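Flagellar hook-associated protein (Burkholderia pseudomallei, PDB 4UT1) probably serves as a structural component of the bacterial flagellum, forming part of the junction between the hook and the filament. Local coordinates at residues A111-A116 and Q145-Q150; P302-L307 and P426-L431; A311-S316 and T364-S369; A320-G325 and S442-A447; S335-G340 and D432-A437. All blocks are in the same frame, centred on the assembly; numbering follows the deposited sequence.

Contact 1 (A111-A116 and Q145-Q150); sequences AGIATA and QTLASQ. With EDO (1,2-ethanediol), chain C.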
# COMPACT_ATOMS: atom_id res chain seq x y z
N ALA A 111 9.22 15.68 5.80
CA ALA A 111 8.84 15.89 7.20
C ALA A 111 7.78 14.88 7.62
O ALA A 111 7.57 13.86 6.96
CB ALA A 111 8.34 17.31 7.42
N GLY A 112 7.10 15.18 8.73
CA GLY A 112 6.00 14.35 9.19
C GLY A 112 6.40 12.90 9.38
O GLY A 112 7.39 12.60 10.04
N ILE A 113 5.65 12.00 8.76
CA ILE A 113 5.90 10.58 8.91
C ILE A 113 7.32 10.18 8.48
O ILE A 113 7.91 9.28 9.06
CB ILE A 113 4.84 9.77 8.12
CG1 ILE A 113 3.52 9.77 8.91
CG2 ILE A 113 5.34 8.35 7.87
CD1 ILE A 113 2.28 9.56 8.07
N ALA A 114 7.88 10.86 7.48
CA ALA A 114 9.25 10.55 7.07
C ALA A 114 10.22 10.84 8.21
O ALA A 114 11.17 10.08 8.46
CB ALA A 114 9.63 11.35 5.83
N THR A 115 9.98 11.93 8.92
CA THR A 115 10.83 12.28 10.06
C THR A 115 10.65 11.28 11.20
O THR A 115 11.63 10.89 11.82
CB THR A 115 10.54 13.70 10.58
OG1 THR A 115 11.01 14.65 9.61
CG2 THR A 115 11.28 13.93 11.88
N ALA A 116 9.41 10.87 11.46
CA ALA A 116 9.14 9.89 12.51
C ALA A 116 9.85 8.56 12.20
O ALA A 116 10.37 7.90 13.10
CB ALA A 116 7.65 9.66 12.68
N GLN A 145 5.93 5.03 19.31
CA GLN A 145 4.58 5.50 19.62
C GLN A 145 4.24 6.77 18.84
O GLN A 145 3.11 6.95 18.39
CB GLN A 145 4.42 5.74 21.13
CG GLN A 145 4.35 4.41 21.91
CD GLN A 145 4.43 4.58 23.42
OE1 GLN A 145 4.96 5.57 23.92
NE2 GLN A 145 3.92 3.59 24.16
N THR A 146 5.24 7.62 18.68
CA THR A 146 5.12 8.83 17.88
C THR A 146 4.78 8.51 16.43
O THR A 146 3.85 9.09 15.84
CB THR A 146 6.41 9.65 17.95
OG1 THR A 146 6.49 10.25 19.25
CG2 THR A 146 6.46 10.73 16.89
N LEU A 147 5.51 7.56 15.86
CA LEU A 147 5.23 7.11 14.51
C LEU A 147 3.83 6.51 14.39
O LEU A 147 3.10 6.81 13.45
CB LEU A 147 6.30 6.08 14.08
CG LEU A 147 6.04 5.39 12.75
CD1 LEU A 147 6.04 6.39 11.61
CD2 LEU A 147 7.12 4.31 12.53
N ALA A 148 3.46 5.67 15.35
CA ALA A 148 2.15 5.00 15.29
C ALA A 148 1.04 6.03 15.37
O ALA A 148 0.03 5.94 14.67
CB ALA A 148 2.01 3.99 16.42
N SER A 149 1.23 7.03 16.22
CA SER A 149 0.22 8.08 16.35
C SER A 149 -0.03 8.76 15.02
O SER A 149 -1.19 9.04 14.67
CB SER A 149 0.66 9.12 17.39
OG SER A 149 0.50 8.58 18.68
N GLN A 150 1.04 9.04 14.28
CA GLN A 150 0.90 9.76 13.02
C GLN A 150 0.27 8.89 11.95
O GLN A 150 -0.60 9.35 11.18
CB GLN A 150 2.26 10.28 12.57
CG GLN A 150 2.74 11.44 13.42
CD GLN A 150 4.19 11.78 13.17
OE1 GLN A 150 4.61 11.99 12.04
NE2 GLN A 150 4.96 11.82 14.24
C1 EDO C . 9.83 11.56 18.58
O1 EDO C . 9.65 10.59 19.62
C2 EDO C . 10.56 10.91 17.40
O2 EDO C . 9.80 11.01 16.19
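I113 and Q150 run past each other in opposite directions, CG1 of the isoleucine lying 3.9 Å from CB of the glutamine, so that aliphatic carbon meets aliphatic carbon before the amide is reached. The Q150 chain leaves with CG beside its own backbone N (chi1 -72°) and then extends, which carries the amide over the first turn of helix 113-129. There its two ends meet different surroundings. OE1 comes to 3.3 Å from C of G112, the residue at the N-cap position, while NE2 rests 3.8 Å from CB of A116. The approach of OE1 to the backbone N of I113 is too poorly angled for a hydrogen bond. The positive helix end would probably favour this oxygen, but G112 O, 3.5 Å from Q150 OE1, opposes that attraction.

A116 turns its CB toward helix 134-193, and its small methyl lets the backbones come close, with the CA atoms of A116 and L147 5.2 Å apart. L147 turns CG anti to its backbone N (chi1 173°), which brings CD1 to 3.8 Å from the A116 CB. G112 has a positive phi of 56°, a value that suits glycine. On the flank, T146 OG1 lies 3.2 Å from O1 of an ethanediol probably left from crystallisation. F314 of helix 287-322 packs on L147, and Y597 of helix 593-630 on I113. With no hydrogen bond joining the two segments, this helix-helix contact in the helical domain rests on close apolar fit, and the amide's net electrostatic effect is probably small.

Contact 2 (P302-L307 and P426-L431); sequences PAQAQL and PTRGAL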
# COMPACT_ATOMS: atom_id res chain seq x y z
N PRO A 302 -5.42 6.27 -4.20
CA PRO A 302 -4.02 5.88 -4.40
C PRO A 302 -3.13 6.36 -3.27
O PRO A 302 -2.23 5.62 -2.85
CB PRO A 302 -3.65 6.57 -5.72
CG PRO A 302 -4.96 6.64 -6.45
CD PRO A 302 -5.97 6.95 -5.38
N ALA A 303 -3.38 7.56 -2.76
CA ALA A 303 -2.53 8.11 -1.73
C ALA A 303 -2.60 7.24 -0.48
O ALA A 303 -1.57 6.97 0.13
CB ALA A 303 -2.91 9.54 -1.39
N GLN A 304 -3.79 6.80 -0.11
CA GLN A 304 -3.86 5.98 1.10
C GLN A 304 -3.23 4.61 0.88
O GLN A 304 -2.62 4.06 1.79
CB GLN A 304 -5.30 5.82 1.60
CG GLN A 304 -5.30 5.19 2.99
CD GLN A 304 -6.65 5.16 3.63
OE1 GLN A 304 -7.65 5.60 3.04
NE2 GLN A 304 -6.70 4.62 4.84
N ALA A 305 -3.36 4.06 -0.32
CA ALA A 305 -2.75 2.77 -0.62
C ALA A 305 -1.23 2.87 -0.54
O ALA A 305 -0.54 1.95 -0.09
CB ALA A 305 -3.18 2.27 -2.01
N GLN A 306 -0.70 3.99 -1.03
CA GLN A 306 0.74 4.22 -0.98
C GLN A 306 1.26 4.41 0.43
O GLN A 306 2.30 3.86 0.81
CB GLN A 306 1.10 5.43 -1.85
CG GLN A 306 0.83 5.19 -3.34
CD GLN A 306 0.74 6.48 -4.14
OE1 GLN A 306 1.24 7.53 -3.71
NE2 GLN A 306 0.08 6.42 -5.28
N LEU A 307 0.56 5.22 1.23
CA LEU A 307 1.01 5.47 2.58
C LEU A 307 0.82 4.20 3.41
O LEU A 307 1.63 3.88 4.25
CB LEU A 307 0.27 6.64 3.21
CG LEU A 307 0.71 6.99 4.63
CD1 LEU A 307 2.20 7.35 4.69
CD2 LEU A 307 -0.14 8.11 5.19
N PRO A 426 -4.95 -4.28 -0.47
CA PRO A 426 -3.92 -4.88 0.38
C PRO A 426 -3.36 -3.94 1.44
O PRO A 426 -2.93 -4.45 2.48
CB PRO A 426 -2.83 -5.28 -0.61
CG PRO A 426 -3.55 -5.35 -1.96
CD PRO A 426 -4.53 -4.23 -1.88
N THR A 427 -3.36 -2.63 1.20
CA THR A 427 -2.66 -1.70 2.11
C THR A 427 -3.47 -0.51 2.61
O THR A 427 -3.01 0.19 3.51
CB THR A 427 -1.40 -1.12 1.45
OG1 THR A 427 -1.76 -0.41 0.26
CG2 THR A 427 -0.40 -2.23 1.10
N ARG A 428 -4.66 -0.27 2.06
CA ARG A 428 -5.43 0.90 2.50
C ARG A 428 -5.65 0.88 4.01
O ARG A 428 -5.49 1.91 4.68
CB ARG A 428 -6.79 0.97 1.79
CG ARG A 428 -7.54 2.25 2.17
CD ARG A 428 -8.94 2.33 1.59
NE ARG A 428 -8.94 2.39 0.13
CZ ARG A 428 -10.03 2.37 -0.62
NH1 ARG A 428 -11.23 2.31 -0.04
NH2 ARG A 428 -9.93 2.43 -1.95
N GLY A 429 -6.04 -0.28 4.53
CA GLY A 429 -6.36 -0.44 5.94
C GLY A 429 -5.21 -0.61 6.91
O GLY A 429 -5.42 -0.72 8.13
N ALA A 430 -3.99 -0.62 6.40
CA ALA A 430 -2.83 -0.84 7.25
C ALA A 430 -2.67 0.26 8.29
O ALA A 430 -2.16 0.02 9.39
CB ALA A 430 -1.57 -0.95 6.41
N LEU A 431 -3.11 1.47 7.94
CA LEU A 431 -2.96 2.62 8.84
C LEU A 431 -3.85 2.52 10.06
O LEU A 431 -3.42 2.85 11.17
CB LEU A 431 -3.27 3.92 8.09
CG LEU A 431 -2.46 4.23 6.83
CD1 LEU A 431 -2.88 5.57 6.25
CD2 LEU A 431 -0.95 4.18 7.14
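R428 CG sits squarely over one face of the Q304 amide, 3.4 Å from Q304 CD and almost directly above it, so the aliphatic part of the arginine meets the amide while the guanidinium is carried on past. R428 O lies over the same face, on the nitrogen side, 3.0 Å from Q304 NE2. At the oxygen end, OE1 accepts a hydrogen bond from R162 of helix 134-193. Q304 sends CG anti to its backbone N (chi1 -169°) and stays extended, which lets the amide span from the helix to the turn.

Beyond the amide, R428 bends at its third torsion, and its guanidinium forms salt bridges with D256 and D370. At the aliphatic root of the amide, L431 CD1 reaches 4.1 Å from Q304 CG and 3.9 Å from L307 CD2, the two leucines crossing at about a right angle.

The firm polar link is T427 OG1 to A305 O, at 2.7 Å, in the carbonyl plane and on a lone pair (C=O...donor angle 117°). Threonine suits the place because its hydroxyl can reach a helix carbonyl from the start of the type I turn T427-A430, and A305 is small enough to let that turn approach. The contact thus ties the middle of helix 287-322 to the chain returning from strand 421-425. Here a buried amide has a charged partner, L307 and L431 pack alongside, and the carboxylates of D256 and D370 probably offset the cost of burying the arginine's charge.

Contact 3 (A311-S316 and T364-S369); sequences AVSFAS and TQPTTS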
# COMPACT_ATOMS: atom_id res chain seq x y z
N ALA A 311 3.63 1.77 5.77
CA ALA A 311 3.37 1.17 7.09
C ALA A 311 3.63 -0.34 7.09
O ALA A 311 4.29 -0.87 8.00
CB ALA A 311 1.93 1.46 7.53
N VAL A 312 3.13 -1.03 6.07
CA VAL A 312 3.28 -2.47 5.97
C VAL A 312 4.76 -2.82 5.81
O VAL A 312 5.27 -3.68 6.50
CB VAL A 312 2.48 -3.07 4.81
CG1 VAL A 312 2.88 -4.54 4.59
CG2 VAL A 312 0.99 -2.96 5.07
N SER A 313 5.44 -2.15 4.89
CA SER A 313 6.84 -2.46 4.66
C SER A 313 7.66 -2.18 5.91
O SER A 313 8.53 -2.96 6.26
CB SER A 313 7.38 -1.66 3.48
OG SER A 313 8.73 -2.03 3.22
N PHE A 314 7.40 -1.05 6.57
CA PHE A 314 8.11 -0.71 7.81
C PHE A 314 7.92 -1.79 8.88
O PHE A 314 8.88 -2.31 9.42
CB PHE A 314 7.64 0.66 8.34
CG PHE A 314 8.07 0.94 9.76
CD1 PHE A 314 7.30 0.52 10.84
CD2 PHE A 314 9.26 1.62 10.02
CE1 PHE A 314 7.69 0.78 12.14
CE2 PHE A 314 9.66 1.88 11.33
CZ PHE A 314 8.88 1.46 12.38
N ALA A 315 6.67 -2.12 9.18
CA ALA A 315 6.36 -3.13 10.18
C ALA A 315 7.00 -4.48 9.83
O ALA A 315 7.61 -5.12 10.68
CB ALA A 315 4.85 -3.28 10.35
N SER A 316 6.88 -4.89 8.57
CA SER A 316 7.38 -6.18 8.14
C SER A 316 8.90 -6.25 8.29
O SER A 316 9.44 -7.23 8.79
CB SER A 316 6.98 -6.47 6.70
OG SER A 316 5.58 -6.68 6.60
N THR A 364 7.67 -7.21 3.18
CA THR A 364 8.59 -6.07 3.18
C THR A 364 8.52 -5.35 1.84
O THR A 364 8.97 -4.21 1.72
CB THR A 364 10.06 -6.48 3.45
OG1 THR A 364 10.54 -7.28 2.37
CG2 THR A 364 10.19 -7.24 4.77
N GLN A 365 7.97 -6.02 0.84
CA GLN A 365 7.74 -5.38 -0.46
C GLN A 365 6.28 -5.51 -0.86
O GLN A 365 5.93 -6.27 -1.76
CB GLN A 365 8.64 -5.99 -1.54
CG GLN A 365 10.12 -5.96 -1.18
CD GLN A 365 10.97 -6.69 -2.19
OE1 GLN A 365 11.45 -6.10 -3.16
NE2 GLN A 365 11.15 -7.99 -1.98
N PRO A 366 5.41 -4.75 -0.19
CA PRO A 366 3.97 -4.83 -0.46
C PRO A 366 3.59 -4.13 -1.75
O PRO A 366 4.39 -3.38 -2.32
CB PRO A 366 3.35 -4.10 0.75
CG PRO A 366 4.38 -3.11 1.12
CD PRO A 366 5.72 -3.74 0.84
N THR A 367 2.38 -4.39 -2.21
CA THR A 367 1.80 -3.65 -3.32
C THR A 367 1.49 -2.23 -2.86
O THR A 367 1.46 -1.98 -1.65
CB THR A 367 0.52 -4.31 -3.83
OG1 THR A 367 -0.35 -4.54 -2.72
CG2 THR A 367 0.86 -5.65 -4.48
N THR A 368 1.25 -1.33 -3.81
CA THR A 368 1.01 0.07 -3.49
C THR A 368 -0.28 0.64 -4.07
O THR A 368 -0.54 1.84 -3.93
CB THR A 368 2.16 0.96 -3.99
OG1 THR A 368 2.31 0.79 -5.40
CG2 THR A 368 3.47 0.61 -3.29
N SER A 369 -1.07 -0.21 -4.74
CA SER A 369 -2.35 0.23 -5.33
C SER A 369 -3.56 -0.55 -4.82
O SER A 369 -3.48 -1.27 -3.82
CB SER A 369 -2.29 0.12 -6.87
OG SER A 369 -3.40 0.81 -7.46
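A proline-containing loop, entering from the D2-like domain, lies against the flank of the long helix 287-322. The polar link is a single hydrogen bond: S313 OG donates to the backbone O of T364 over 2.7 Å, with the donor tilted 32° from the carbonyl plane. S313 holds OG anti to its backbone N (chi1 -177°), which swings the hydroxyl outward to the loop; T585 OG1 is a further partner of this oxygen. Serine suits the site because it is short enough for the loop to come within 4.3 Å between the CA atoms of S313 and T364.

Apolar packing surrounds this bond. V312 and P366 slide past each other in opposite directions, and F360 of strand 356-360 touches both. The proline ring offers CB, CG and CD as a compact hydrocarbon surface, and its backbone N carries no hydrogen; P366 CD sits 3.7 Å from S313 CB.

At the more open end, S316 faces the loop through carbon, while T364 turns its own hydroxyl to D362, leaving its methyl to pack. On the valine side, CG1 of V312 lies 3.9 Å from CB of P366; on the serine side, CG2 of T364 lies 3.8 Å from CB of S316.

Contact 4 (A320-G325 and S442-A447); sequences AQNALG and SAIAAA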
# COMPACT_ATOMS: atom_id res chain seq x y z
N ALA A 320 10.86 -8.55 11.00
CA ALA A 320 11.73 -9.61 10.47
C ALA A 320 13.13 -9.51 11.07
O ALA A 320 13.76 -10.53 11.39
CB ALA A 320 11.81 -9.55 8.94
N GLN A 321 13.61 -8.28 11.20
CA GLN A 321 14.95 -8.05 11.75
C GLN A 321 14.97 -8.29 13.26
O GLN A 321 15.95 -8.80 13.79
CB GLN A 321 15.46 -6.64 11.43
CG GLN A 321 16.96 -6.44 11.67
CD GLN A 321 17.83 -7.40 10.85
OE1 GLN A 321 17.66 -7.52 9.64
NE2 GLN A 321 18.76 -8.09 11.51
N ASN A 322 13.91 -7.91 13.97
CA ASN A 322 13.89 -8.18 15.40
C ASN A 322 13.91 -9.69 15.70
O ASN A 322 14.56 -10.13 16.67
CB ASN A 322 12.69 -7.50 16.06
CG ASN A 322 12.93 -7.23 17.53
OD1 ASN A 322 13.91 -6.55 17.89
ND2 ASN A 322 12.07 -7.76 18.38
N ALA A 323 13.24 -10.46 14.84
CA ALA A 323 13.19 -11.91 14.95
C ALA A 323 14.56 -12.56 14.71
O ALA A 323 14.72 -13.74 14.95
CB ALA A 323 12.16 -12.48 13.95
N LEU A 324 15.53 -11.77 14.23
CA LEU A 324 16.91 -12.27 14.06
C LEU A 324 17.81 -11.94 15.25
O LEU A 324 18.98 -12.28 15.25
CB LEU A 324 17.54 -11.69 12.79
CG LEU A 324 16.90 -12.11 11.47
CD1 LEU A 324 17.61 -11.48 10.28
CD2 LEU A 324 16.89 -13.62 11.35
N GLY A 325 17.28 -11.26 16.27
CA GLY A 325 18.07 -10.97 17.45
C GLY A 325 17.57 -11.71 18.67
O GLY A 325 16.60 -12.47 18.59
N SER A 442 12.23 -3.89 26.68
CA SER A 442 13.01 -5.12 26.76
C SER A 442 12.77 -6.03 25.56
O SER A 442 13.57 -6.94 25.28
CB SER A 442 12.70 -5.87 28.06
OG SER A 442 13.08 -5.08 29.18
N ALA A 443 11.66 -5.81 24.85
CA ALA A 443 11.33 -6.66 23.70
C ALA A 443 12.20 -6.36 22.48
O ALA A 443 12.22 -7.15 21.53
CB ALA A 443 9.84 -6.50 23.33
N ILE A 444 12.90 -5.23 22.48
CA ILE A 444 13.83 -4.94 21.40
C ILE A 444 14.99 -5.94 21.49
O ILE A 444 15.67 -6.03 22.51
CB ILE A 444 14.34 -3.49 21.46
CG1 ILE A 444 13.16 -2.51 21.30
CG2 ILE A 444 15.39 -3.22 20.37
CD1 ILE A 444 13.50 -1.09 21.67
N ALA A 445 15.18 -6.72 20.44
CA ALA A 445 16.21 -7.76 20.43
C ALA A 445 17.51 -7.18 19.88
O ALA A 445 17.80 -7.31 18.70
CB ALA A 445 15.76 -8.96 19.61
N ALA A 446 18.29 -6.54 20.75
CA ALA A 446 19.47 -5.80 20.31
C ALA A 446 20.67 -6.70 20.02
O ALA A 446 21.55 -6.33 19.26
CB ALA A 446 19.86 -4.76 21.37
N ALA A 447 20.68 -7.88 20.62
CA ALA A 447 21.84 -8.77 20.52
C ALA A 447 21.74 -9.75 19.36
O ALA A 447 20.64 -10.18 19.00
CB ALA A 447 22.02 -9.51 21.82
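The amide of N322 is gripped at both ends. Its OD1 accepts a hydrogen bond from the backbone N of A445 at 2.9 Å, with an N-H...O angle of 165° and the donor tilted somewhat from the carbonyl plane. Its ND2 gives a nearly straight bond to the backbone O of A443 (3.2 Å, 172°), a partner lying almost exactly in the amide plane, and a second one to the backbone O of G334. Three bonds therefore fix the rotation of this buried amide, with the oxygen facing an N-H and the nitrogen facing carbonyls. Asparagine suits the site because it offers an acceptor and a donor side by side, matched to an O and an N two residues apart in the backbone. CG stands anti to the backbone N of N322 (chi1 -155°), which directs the group across to the loop.

G325 closes the type I turn N322-G325 and lies against the same loop, its C 3.4 Å from CB of A445. It has no side chain, and this leaves the backbone oxygens of A445 and A447 close to its CA, A447 O at 3.1 Å from G325 CA. A445, centre of an inverse gamma turn, turns its methyl toward the N322-G325 turn, against N322 O and G325 C.

The contact thus joins the end of helix 287-322 to the chain leading toward strand 450-454, with L577 of helix 572-579 touching N322 and with A140 and M141 of helix 134-193 packing on I444.

Contact 5 (S335-G340 and D432-A437); sequences SLFAVG and DGFSLA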
# COMPACT_ATOMS: atom_id res chain seq x y z
N SER A 335 7.63 -9.77 17.31
CA SER A 335 7.20 -8.59 16.57
C SER A 335 7.25 -7.34 17.44
O SER A 335 6.99 -7.40 18.63
CB SER A 335 5.78 -8.80 16.03
OG SER A 335 5.82 -9.77 15.00
N LEU A 336 7.61 -6.21 16.83
CA LEU A 336 7.52 -4.90 17.48
C LEU A 336 6.30 -4.11 16.96
O LEU A 336 5.83 -3.19 17.62
CB LEU A 336 8.80 -4.09 17.26
CG LEU A 336 10.06 -4.73 17.86
CD1 LEU A 336 11.27 -3.85 17.62
CD2 LEU A 336 9.87 -4.98 19.35
N PHE A 337 5.80 -4.47 15.79
CA PHE A 337 4.65 -3.79 15.19
C PHE A 337 3.64 -4.77 14.60
O PHE A 337 3.99 -5.90 14.27
CB PHE A 337 5.12 -2.81 14.11
CG PHE A 337 5.97 -1.71 14.64
CD1 PHE A 337 5.39 -0.57 15.16
CD2 PHE A 337 7.36 -1.82 14.68
CE1 PHE A 337 6.16 0.44 15.70
CE2 PHE A 337 8.14 -0.80 15.19
CZ PHE A 337 7.53 0.33 15.70
N ALA A 338 2.39 -4.33 14.49
CA ALA A 338 1.35 -5.14 13.88
C ALA A 338 0.45 -4.27 13.00
O ALA A 338 0.29 -3.08 13.23
CB ALA A 338 0.53 -5.84 14.97
N VAL A 339 -0.12 -4.89 11.97
CA VAL A 339 -1.10 -4.23 11.10
C VAL A 339 -2.22 -5.21 10.76
O VAL A 339 -2.03 -6.43 10.83
CB VAL A 339 -0.46 -3.72 9.79
CG1 VAL A 339 0.70 -2.80 10.08
CG2 VAL A 339 -0.01 -4.90 8.94
N GLY A 340 -3.39 -4.68 10.39
CA GLY A 340 -4.50 -5.53 9.99
C GLY A 340 -4.25 -6.15 8.63
O GLY A 340 -3.36 -5.71 7.90
N ASP A 432 -5.10 2.10 9.86
CA ASP A 432 -6.08 2.14 10.94
C ASP A 432 -5.76 1.12 12.02
O ASP A 432 -6.11 1.32 13.18
CB ASP A 432 -7.51 1.89 10.40
CG ASP A 432 -8.02 3.03 9.55
OD1 ASP A 432 -7.78 4.21 9.91
OD2 ASP A 432 -8.69 2.75 8.53
N GLY A 433 -5.08 0.04 11.64
CA GLY A 433 -4.69 -0.99 12.58
C GLY A 433 -3.24 -0.94 13.02
O GLY A 433 -2.82 -1.75 13.85
N PHE A 434 -2.47 0.01 12.49
CA PHE A 434 -1.04 0.10 12.83
C PHE A 434 -0.83 0.28 14.33
O PHE A 434 -1.37 1.21 14.93
CB PHE A 434 -0.36 1.26 12.08
CG PHE A 434 1.13 1.26 12.21
CD1 PHE A 434 1.76 1.90 13.27
CD2 PHE A 434 1.91 0.60 11.28
CE1 PHE A 434 3.16 1.87 13.40
CE2 PHE A 434 3.31 0.57 11.40
CZ PHE A 434 3.92 1.23 12.47
N SER A 435 -0.03 -0.59 14.94
CA SER A 435 0.25 -0.41 16.36
C SER A 435 1.54 -1.08 16.79
O SER A 435 2.09 -1.91 16.08
CB SER A 435 -0.88 -0.97 17.21
OG SER A 435 -1.11 -2.31 16.89
N LEU A 436 1.99 -0.71 17.98
CA LEU A 436 3.10 -1.39 18.61
C LEU A 436 2.58 -2.75 19.07
O LEU A 436 1.54 -2.82 19.72
CB LEU A 436 3.65 -0.56 19.78
CG LEU A 436 4.52 0.65 19.46
CD1 LEU A 436 3.76 1.72 18.67
CD2 LEU A 436 5.11 1.27 20.74
N ALA A 437 3.27 -3.82 18.69
CA ALA A 437 2.91 -5.14 19.20
C ALA A 437 3.18 -5.21 20.70
O ALA A 437 2.49 -5.92 21.43
CB ALA A 437 3.66 -6.22 18.47
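F337 and F434 make the close-packed side of this contact, CD1 of F337 lying 3.6 Å from CZ of F434. The rings are oblique, with planes at 32°. They come from chain positions that do not pair directly. F434 places CG anti to its backbone N (chi1 -170°), and this brings the ring back along the ribbon to meet F337, while V339 CG1 touches its other end at CD2, 3.8 Å away. L436 lies side by side with F337, pointing the same way, and CD1 of L436 is 4.0 Å from F337 CE1. Large hydrocarbon groups suit this face because it is pressed on the helices: F314 and Y120 meet F337 edge-to-face, while A148 of helix 134-193 packs on L436.

The backbone between is a two-stranded antiparallel ribbon. A338 and S435 form the hydrogen-bonded pair, A338 N to S435 O at 2.9 Å and S435 N to A338 O at 3.0 Å, whereas F337 and L436 form the non-hydrogen-bonded pair. A further bond, A437 N to L336 O at 2.8 Å, continues the ribbon, though its donor stands well above the carbonyl plane.

The other face is looser. It carries A338 and S435, both partly exposed, their side chains no nearer than 4.3 Å between A338 CB and S435 OG. A small methyl and a hydroxyl suit a face that solvent can reach. At one end of the ribbon the exposed A437 lays its methyl against S335, CB 3.5 Å from S335 O; toward the other, G433 and G340 approach without side chains.

Contacts 2, 3 and 4 all use helix 287-322, each pinning a different loop along its length, and contact 5 lies on the strand that follows it. Contact 2 is the nearest to the chain's centre, and its buried polar groups have charged or carbonyl partners; contact 3, about 9 Å from it between centres, trades charge for a lone serine bond and proline packing. Contact 4, farthest out, is nevertheless buried and relies on amide-to-backbone bonds. Contact 1 joins two other helices by apolar fit, touching contact 2 through I113 and L307. Contact 5, partly solvent-facing, uses backbone pairing, its aromatic side reaching contacts 1 and 3 through F434.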